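Catechol 1,2-dioxygenase (Burkholderia vietnamiensis, PDB 5TD3) catalyses the intradiol ring cleavage of catechol by dioxygen, probably giving cis,cis-muconate, in the manner of the metal-dependent intradiol dioxygenases. Local coordinates at residues 118-123 and 176-181; 125-130 and 192-197. All coordinates share one frame; numbering follows the deposited sequence.

Interaction 1: 118-123 and 176-181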
loop_
_atom_site.group_PDB
_atom_site.type_symbol
_atom_site.label_atom_id
_atom_site.label_comp_id
_atom_site.label_asym_id
_atom_site.label_seq_id
_atom_site.Cartn_x
_atom_site.Cartn_y
_atom_site.Cartn_z
ATOM N N GLY A 118 17.830 -4.436 -3.641
ATOM C CA GLY A 118 17.257 -4.668 -2.326
ATOM C C GLY A 118 17.086 -3.351 -1.585
ATOM O O GLY A 118 17.519 -2.290 -2.048
ATOM N N PRO A 119 16.465 -3.394 -0.398
ATOM C CA PRO A 119 16.090 -2.146 0.280
ATOM C C PRO A 119 17.038 -1.706 1.388
ATOM O O PRO A 119 16.665 -0.859 2.208
ATOM C CB PRO A 119 14.716 -2.489 0.868
ATOM C CG PRO A 119 14.884 -3.939 1.255
ATOM C CD PRO A 119 15.761 -4.560 0.162
ATOM N N LEU A 120 18.253 -2.262 1.438
ATOM C CA LEU A 120 19.118 -2.098 2.604
ATOM C C LEU A 120 20.422 -1.365 2.306
ATOM O O LEU A 120 21.370 -1.467 3.095
ATOM C CB LEU A 120 19.424 -3.469 3.213
ATOM C CG LEU A 120 18.150 -4.235 3.618
ATOM C CD1 LEU A 120 18.499 -5.553 4.278
ATOM C CD2 LEU A 120 17.318 -3.389 4.532
ATOM N N TYR A 121 20.511 -0.618 1.208
ATOM C CA TYR A 121 21.685 0.235 1.025
ATOM C C TYR A 121 21.717 1.364 2.058
ATOM O O TYR A 121 20.680 1.857 2.510
ATOM C CB TYR A 121 21.701 0.825 -0.381
ATOM C CG TYR A 121 22.862 1.769 -0.648
ATOM C CD1 TYR A 121 24.150 1.289 -0.825
ATOM C CD2 TYR A 121 22.652 3.143 -0.722
ATOM C CE1 TYR A 121 25.202 2.157 -1.092
ATOM C CE2 TYR A 121 23.683 4.009 -0.981
ATOM C CZ TYR A 121 24.954 3.515 -1.173
ATOM O OH TYR A 121 25.972 4.407 -1.432
ATOM N N VAL A 122 22.932 1.791 2.423
ATOM C CA VAL A 122 23.132 2.937 3.305
ATOM C C VAL A 122 24.229 3.808 2.711
ATOM O O VAL A 122 25.337 3.331 2.449
ATOM C CB VAL A 122 23.496 2.532 4.748
ATOM C CG1 VAL A 122 23.689 3.785 5.633
ATOM C CG2 VAL A 122 22.434 1.578 5.321
ATOM N N ALA A 123 23.928 5.075 2.497
ATOM C CA ALA A 123 24.926 5.983 1.960
ATOM C C ALA A 123 25.896 6.422 3.058
ATOM O O ALA A 123 25.549 6.456 4.240
ATOM C CB ALA A 123 24.231 7.186 1.316
ATOM N N SER A 176 23.954 -3.836 9.251
ATOM C CA SER A 176 24.082 -2.620 10.041
ATOM C C SER A 176 23.075 -1.572 9.559
ATOM O O SER A 176 22.703 -1.530 8.383
ATOM C CB SER A 176 25.517 -2.081 9.984
ATOM O OG SER A 176 25.902 -1.752 8.654
ATOM N N HIS A 177 22.601 -0.762 10.511
ATOM C CA HIS A 177 21.566 0.266 10.336
ATOM C C HIS A 177 20.165 -0.328 10.210
ATOM O O HIS A 177 19.172 0.414 10.223
ATOM C CB HIS A 177 21.850 1.165 9.128
ATOM C CG HIS A 177 23.207 1.793 9.171
ATOM N ND1 HIS A 177 23.429 3.053 9.690
ATOM C CD2 HIS A 177 24.421 1.318 8.803
ATOM C CE1 HIS A 177 24.719 3.332 9.618
ATOM N NE2 HIS A 177 25.342 2.295 9.085
ATOM N N PHE A 178 20.074 -1.648 10.103
ATOM C CA PHE A 178 18.802 -2.369 10.050
ATOM C C PHE A 178 18.806 -3.550 11.012
ATOM O O PHE A 178 18.081 -4.533 10.813
ATOM C CB PHE A 178 18.498 -2.846 8.625
ATOM C CG PHE A 178 18.436 -1.737 7.612
ATOM C CD1 PHE A 178 17.256 -1.039 7.408
ATOM C CD2 PHE A 178 19.550 -1.400 6.850
ATOM C CE1 PHE A 178 17.169 -0.043 6.475
ATOM C CE2 PHE A 178 19.481 -0.383 5.907
ATOM C CZ PHE A 178 18.291 0.303 5.716
ATOM N N ASP A 179 19.618 -3.481 12.062
ATOM C CA ASP A 179 19.773 -4.632 12.936
ATOM C C ASP A 179 18.876 -4.415 14.141
ATOM O O ASP A 179 19.135 -3.498 14.939
ATOM C CB ASP A 179 21.239 -4.816 13.360
ATOM C CG ASP A 179 21.464 -6.052 14.217
ATOM O OD1 ASP A 179 20.560 -6.427 14.995
ATOM O OD2 ASP A 179 22.570 -6.641 14.150
ATOM N N PRO A 180 17.808 -5.201 14.309
ATOM C CA PRO A 180 16.858 -4.912 15.385
ATOM C C PRO A 180 17.424 -5.167 16.769
ATOM O O PRO A 180 16.838 -4.688 17.744
ATOM C CB PRO A 180 15.677 -5.846 15.073
ATOM C CG PRO A 180 16.292 -6.995 14.365
ATOM C CD PRO A 180 17.453 -6.414 13.560
ATOM N N THR A 181 18.544 -5.897 16.885
ATOM C CA THR A 181 19.177 -6.091 18.184
ATOM C C THR A 181 20.091 -4.935 18.575
ATOM O O THR A 181 20.539 -4.890 19.723
ATOM C CB THR A 181 19.999 -7.382 18.216
ATOM O OG1 THR A 181 21.165 -7.221 17.407
ATOM C CG2 THR A 181 19.181 -8.584 17.688
#

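Interaction 2: 125-130 and 192-197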
loop_
_atom_site.group_PDB
_atom_site.type_symbol
_atom_site.label_atom_id
_atom_site.label_comp_id
_atom_site.label_asym_id
_atom_site.label_seq_id
_atom_site.Cartn_x
_atom_site.Cartn_y
_atom_site.Cartn_z
ATOM N N ALA A 125 29.365 5.193 3.549
ATOM C CA ALA A 125 30.335 4.229 4.055
ATOM C C ALA A 125 31.773 4.654 3.746
ATOM O O ALA A 125 32.014 5.428 2.819
ATOM C CB ALA A 125 30.059 2.852 3.467
ATOM N N PRO A 126 32.746 4.179 4.534
ATOM C CA PRO A 126 34.137 4.599 4.312
ATOM C C PRO A 126 34.685 4.114 2.984
ATOM O O PRO A 126 34.430 2.982 2.556
ATOM C CB PRO A 126 34.894 3.974 5.489
ATOM C CG PRO A 126 34.033 2.805 5.921
ATOM C CD PRO A 126 32.619 3.251 5.674
ATOM N N VAL A 127 35.376 5.028 2.305
ATOM C CA VAL A 127 36.026 4.799 1.018
ATOM C C VAL A 127 37.530 4.711 1.246
ATOM O O VAL A 127 38.105 5.571 1.923
ATOM C CB VAL A 127 35.699 5.927 0.026
ATOM C CG1 VAL A 127 36.386 5.680 -1.311
ATOM C CG2 VAL A 127 34.205 6.057 -0.158
ATOM N N ARG A 128 38.160 3.662 0.721
ATOM C CA ARG A 128 39.612 3.492 0.758
ATOM C C ARG A 128 40.143 3.259 -0.652
ATOM O O ARG A 128 39.396 2.900 -1.561
ATOM C CB ARG A 128 40.053 2.340 1.679
ATOM C CG ARG A 128 39.510 2.399 3.100
ATOM C CD ARG A 128 39.925 1.170 3.904
ATOM N NE ARG A 128 39.748 1.333 5.344
ATOM C CZ ARG A 128 38.599 1.164 5.996
ATOM N NH1 ARG A 128 37.494 0.814 5.344
ATOM N NH2 ARG A 128 38.552 1.335 7.316
ATOM N N ASP A 129 41.445 3.494 -0.846
ATOM C CA ASP A 129 42.085 3.120 -2.105
ATOM C C ASP A 129 42.463 1.641 -2.119
ATOM O O ASP A 129 43.158 1.160 -1.217
ATOM C CB ASP A 129 43.351 3.947 -2.360
ATOM C CG ASP A 129 43.061 5.367 -2.788
ATOM O OD1 ASP A 129 41.932 5.664 -3.208
ATOM O OD2 ASP A 129 43.998 6.189 -2.734
ATOM N N GLY A 130 42.028 0.931 -3.155
ATOM C CA GLY A 130 42.527 -0.430 -3.401
ATOM C C GLY A 130 42.052 -1.592 -2.546
ATOM O O GLY A 130 41.659 -2.634 -3.081
ATOM N N ALA A 192 33.671 0.917 0.691
ATOM C CA ALA A 192 33.912 1.190 -0.719
ATOM C C ALA A 192 35.409 1.240 -0.975
ATOM O O ALA A 192 36.174 1.731 -0.140
ATOM C CB ALA A 192 33.259 2.506 -1.171
ATOM N N VAL A 193 35.816 0.669 -2.107
ATOM C CA VAL A 193 37.193 0.692 -2.585
ATOM C C VAL A 193 37.258 1.457 -3.905
ATOM O O VAL A 193 36.420 1.246 -4.793
ATOM C CB VAL A 193 37.746 -0.733 -2.763
ATOM C CG1 VAL A 193 39.026 -0.708 -3.576
ATOM C CG2 VAL A 193 37.992 -1.373 -1.410
ATOM N N ARG A 194 38.248 2.345 -4.026
ATOM C CA ARG A 194 38.553 3.032 -5.277
ATOM C C ARG A 194 39.690 2.290 -5.970
ATOM O O ARG A 194 40.767 2.124 -5.391
ATOM C CB ARG A 194 38.942 4.489 -5.025
ATOM C CG ARG A 194 38.053 5.512 -5.717
ATOM C CD ARG A 194 38.694 6.895 -5.708
ATOM N NE ARG A 194 39.130 7.292 -4.372
ATOM C CZ ARG A 194 38.522 8.201 -3.617
ATOM N NH1 ARG A 194 37.439 8.824 -4.058
ATOM N NH2 ARG A 194 39.003 8.492 -2.417
ATOM N N THR A 195 39.453 1.846 -7.200
ATOM C CA THR A 195 40.473 1.083 -7.899
ATOM C C THR A 195 41.636 1.982 -8.292
ATOM O O THR A 195 41.467 3.166 -8.600
ATOM C CB THR A 195 39.895 0.409 -9.143
ATOM O OG1 THR A 195 39.460 1.414 -10.072
ATOM C CG2 THR A 195 38.730 -0.491 -8.766
ATOM N N GLY A 196 42.827 1.406 -8.277
ATOM C CA GLY A 196 44.008 2.072 -8.784
ATOM C C GLY A 196 44.166 1.856 -10.273
ATOM O O GLY A 196 43.228 1.476 -10.980
ATOM N N ALA A 197 45.390 2.084 -10.752
ATOM C CA ALA A 197 45.639 2.014 -12.186
ATOM C C ALA A 197 45.410 0.614 -12.736
ATOM O O ALA A 197 45.052 0.458 -13.913
ATOM C CB ALA A 197 47.062 2.486 -12.492
HETATM O O HOH W 1 36.402 1.116 2.692
HETATM O O HOH W 2 39.919 6.419 -1.612
#

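Interaction 1: 118-123 and 176-181
Leu120 and Val122 meet Phe178 and His177 where the chain leading into the dioxygenase beta-sandwich passes a loop between strands 163-167 and 190-194, just after the zinc ligand Tyr175. Pro119 adds little beyond its carbonyl, with Pro119 O 4.0 Å from Phe178 CZ. Leu120 supplies the CH-pi contact with Phe178: Leu120 CD2 sits over the middle of the Phe178 ring, 3.6 Å from the centroid and 7° off the normal. The same leucine also touches Tyr175 and comes within about 5 Å of the bound zinc ion, so this packing borders the metal site. Leu120 O lies 3.6 Å from Phe178 CE2 and accepts a hydrogen bond from Arg190. Tyr121 turns its side chain from the loop; its hydroxyl bonds to Glu165, while its backbone O lies at the edge of the Phe178 ring, near the ring plane. Val122 divides its two methyls between two rings. Val122 CG2, anti to the carbonyl carbon, reaches Phe178 CE2 at 3.6 Å and also touches His177 CB. The other branch, anti to the backbone N (chi1 -180°), covers the imidazole, whose NE2 is hydrogen-bonded to Phe187 N: Val122 CG1 stands 4.0 Å from the His177 ring centroid, 2° off the normal.

Interaction 2: 125-130 and 192-197
Ala192 pairs with Val127 at the start of a parallel beta-sheet register in which strand 127-129 lies along the edge of strand 190-194. Ala192 N donates to Pro126 O (2.9 Å), and Ala192 O accepts from Arg128 N, so the alanine grips the residues before and after its partner. A water bridges this end: it donates to both Pro126 O and Ala192 O and accepts from Arg128 NH1, tying the arginine side chain back to the backbone pairing. Beside these polar links, Ala192 CB packs against Val127 CG2 at 3.8 Å.

Val193 pairs with Arg128, both side chains on the face away from those of Ala192 and Val127. Val193 CA makes a CA-H...O contact to Arg128 O, and Val193 CG1, anti to the backbone N (chi1 166°), comes 3.3 Å from Gly130 O.

Arg194 resumes the backbone pattern: Arg194 N donates to Arg128 O (2.8 Å), and Arg194 O accepts from Gly130 N at the same length. Its side chain is modelled in two conformers, so its contacts, described for one of them, are less certain than the backbone bonds. In this one it bends at chi3 (-51°), and Arg194 NE points in the guanidinium plane at Asp129 OD1, 3.4 Å away, a salt bridge with a nearly straight but weak hydrogen bond. Val127 CG1 lies over the middle of one guanidinium face, 4.0 Å from Arg194 NH2.

Thr195 leaves the pairing and bonds through OG1 to Val159 O and Ala162 N. Strand 190-194 lies between 127-129, an outermost strand of this mixed sheet, and antiparallel 163-167, where Val193 shares backbone bonds with Val164. Ala192 packs on Leu163 and Glu165, while Val193 packs on Tyr201 and Phe203 of strand 200-206 in the other sheet.

In the fold
The centres of interactions 1 and 2 lie about 21 Å apart, and their segments alternate along the chain: 118-123, 125-130, 176-181, 192-197. Two consecutive pieces of chain thus meet two successive parts of a later one, the loop before strand 190-194 and then the end of that strand. The 118-123 segment finishes in strand 122-123, which pairs with strand 318-319 near the C terminus, before the chain continues into 127-129 at the edge of the five-stranded mixed sheet. Interaction 1 lies beside the zinc site formed by Tyr175, His235 and His237, whereas interaction 2 forms the edge of the sheet, about 22 Å from the chain centre against about 12 Å for interaction 1.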